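Local coordinates for protein N-acetylglucosamine-6-phosphate deacetylase (Thermotoga maritima, PDB 1O12) that probably removes the acetyl group from N-acetylglucosamine-6-phosphate, as a metal-dependent hydrolase of the NagA family with one divalent metal ion per subunit, at residues T208-G213 with A227-D232. Sequence-based numbering, arbitrary orientation.
Sequences THFPNG and AGLLLD. With FE (Fe (III) ion), chain C.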
loop_
_atom_site.group_PDB
_atom_site.type_symbol
_atom_site.label_atom_id
_atom_site.label_comp_id
_atom_site.label_asym_id
_atom_site.label_seq_id
_atom_site.Cartn_x
_atom_site.Cartn_y
_atom_site.Cartn_z
ATOM N N THR A 208 -12.240 10.731 -1.610
ATOM C CA THR A 208 -12.825 11.325 -0.395
ATOM C C THR A 208 -12.603 10.439 0.843
ATOM O O THR A 208 -12.864 9.231 0.821
ATOM C CB THR A 208 -14.366 11.660 -0.640
ATOM O OG1 THR A 208 -14.460 12.621 -1.692
ATOM C CG2 THR A 208 -15.054 12.248 0.600
ATOM N N HIS A 209 -12.159 11.087 1.920
ATOM C CA HIS A 209 -11.735 10.452 3.178
ATOM C C HIS A 209 -11.376 8.970 3.051
ATOM O O HIS A 209 -12.140 8.075 3.417
ATOM C CB HIS A 209 -12.708 10.708 4.353
ATOM C CG HIS A 209 -14.131 10.361 4.073
ATOM N ND1 HIS A 209 -14.500 9.254 3.347
ATOM C CD2 HIS A 209 -15.281 10.980 4.431
ATOM C CE1 HIS A 209 -15.819 9.208 3.263
ATOM N NE2 HIS A 209 -16.316 10.245 3.911
ATOM N N PHE A 210 -10.188 8.759 2.481
ATOM C CA PHE A 210 -9.579 7.449 2.242
ATOM C C PHE A 210 -9.117 6.883 3.587
ATOM O O PHE A 210 -8.485 7.584 4.380
ATOM C CB PHE A 210 -8.367 7.641 1.318
ATOM C CG PHE A 210 -7.585 6.382 1.034
ATOM C CD1 PHE A 210 -7.807 5.663 -0.136
ATOM C CD2 PHE A 210 -6.611 5.931 1.929
ATOM C CE1 PHE A 210 -7.082 4.527 -0.419
ATOM C CE2 PHE A 210 -5.875 4.791 1.661
ATOM C CZ PHE A 210 -6.106 4.083 0.484
ATOM N N PRO A 211 -9.394 5.600 3.851
ATOM C CA PRO A 211 -10.104 4.661 2.980
ATOM C C PRO A 211 -11.510 4.385 3.497
ATOM O O PRO A 211 -12.117 3.375 3.134
ATOM C CB PRO A 211 -9.248 3.430 3.081
ATOM C CG PRO A 211 -8.999 3.410 4.564
ATOM C CD PRO A 211 -8.692 4.860 4.914
ATOM N N ASN A 212 -12.023 5.257 4.354
ATOM C CA ASN A 212 -13.370 5.017 4.878
ATOM C C ASN A 212 -14.406 5.091 3.748
ATOM O O ASN A 212 -14.338 5.964 2.881
ATOM C CB ASN A 212 -13.737 6.043 5.960
ATOM C CG ASN A 212 -12.588 6.333 6.938
ATOM O OD1 ASN A 212 -11.935 7.386 6.853
ATOM N ND2 ASN A 212 -12.350 5.407 7.875
ATOM N N GLY A 213 -15.361 4.169 3.750
ATOM C CA GLY A 213 -16.407 4.183 2.731
ATOM C C GLY A 213 -16.010 3.610 1.386
ATOM O O GLY A 213 -16.509 4.041 0.345
ATOM N N ALA A 227 -6.579 1.686 -6.333
ATOM C CA ALA A 227 -6.321 2.731 -7.310
ATOM C C ALA A 227 -5.722 3.889 -6.538
ATOM O O ALA A 227 -4.703 4.447 -6.938
ATOM C CB ALA A 227 -7.609 3.168 -7.979
ATOM N N GLY A 228 -6.347 4.229 -5.414
ATOM C CA GLY A 228 -5.867 5.340 -4.604
ATOM C C GLY A 228 -4.411 5.215 -4.211
ATOM O O GLY A 228 -3.661 6.192 -4.218
ATOM N N LEU A 229 -3.986 4.009 -3.874
ATOM C CA LEU A 229 -2.612 3.834 -3.484
ATOM C C LEU A 229 -1.696 3.718 -4.687
ATOM O O LEU A 229 -0.584 4.232 -4.676
ATOM C CB LEU A 229 -2.473 2.578 -2.615
ATOM C CG LEU A 229 -3.271 2.568 -1.320
ATOM C CD1 LEU A 229 -3.317 1.169 -0.728
ATOM C CD2 LEU A 229 -2.630 3.591 -0.369
ATOM N N LEU A 230 -2.175 3.045 -5.724
ATOM C CA LEU A 230 -1.378 2.781 -6.920
ATOM C C LEU A 230 -1.053 3.973 -7.778
ATOM O O LEU A 230 0.095 4.142 -8.202
ATOM C CB LEU A 230 -2.077 1.740 -7.804
ATOM C CG LEU A 230 -1.373 1.367 -9.107
ATOM C CD1 LEU A 230 -0.032 0.730 -8.785
ATOM C CD2 LEU A 230 -2.230 0.410 -9.914
ATOM N N LEU A 231 -2.070 4.792 -8.032
ATOM C CA LEU A 231 -1.935 5.963 -8.889
ATOM C C LEU A 231 -1.275 7.144 -8.198
ATOM O O LEU A 231 -1.823 7.741 -7.259
ATOM C CB LEU A 231 -3.312 6.367 -9.422
ATOM C CG LEU A 231 -4.033 5.194 -10.083
ATOM C CD1 LEU A 231 -5.477 5.564 -10.342
ATOM C CD2 LEU A 231 -3.292 4.782 -11.380
ATOM N N ASP A 232 -0.097 7.500 -8.697
ATOM C CA ASP A 232 0.687 8.593 -8.137
ATOM C C ASP A 232 0.106 9.996 -8.148
ATOM O O ASP A 232 0.431 10.781 -7.273
ATOM C CB ASP A 232 2.050 8.594 -8.791
ATOM C CG ASP A 232 2.931 7.478 -8.263
ATOM O OD1 ASP A 232 2.408 6.331 -8.074
ATOM O OD2 ASP A 232 4.143 7.753 -8.033
HETATM FE FE FE C . -18.582 10.669 4.145
#
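Phe210 alone brings segment 208-213 to helix 223-230, where its ring meets Gly228 and Leu229; the same loop carries the metal ligand His209 and, at Asn212 and Gly213, residues predicted to bind substrate. Thr208 is hydrogen-bonded through OG1 to Thr163 and Ser185; its methyl, CG2, lies 3.9 Å above the plane of the His209 imidazole, over the ring centre. His209 binds the iron ion through NE2 at 2.3 Å, with Glu127 and His188 as the other protein ligands. The other ring nitrogen, ND1, makes a weak, bent hydrogen bond to Asn212 O (3.3 Å, 123° at the hydrogen).

In the TIM-barrel fold of the amidohydrolases, metal ligands sit at the C-terminal ends of barrel strands, and His209 follows strand 206-207 in this way. The next residue, Phe210, turns outward to the helix. Its chi1 of 177° swings the ring away from the backbone N, and CZ touches Leu229 CD2 at 3.6 Å and Leu229 CG at 3.7 Å, the two side chains crossing at about a right angle. Large apolar residues suit this buried place: Phe210 also packs on Leu236 and Val253, and Leu229 on Leu252 of the second subunit. Phe210 CE1 approaches Gly228 CA at 4.4 Å; glycine fits this turn of helix because a beta carbon would point at the ring and crowd CE1. Pro211, which follows a cis peptide bond, lays CB over the centre of one face of the Phe210 ring. Asn212 ND2 donates to His244 O, and at Gly213, with phi 79°, a beta carbon would press on Asn212 O, which explains the glycine.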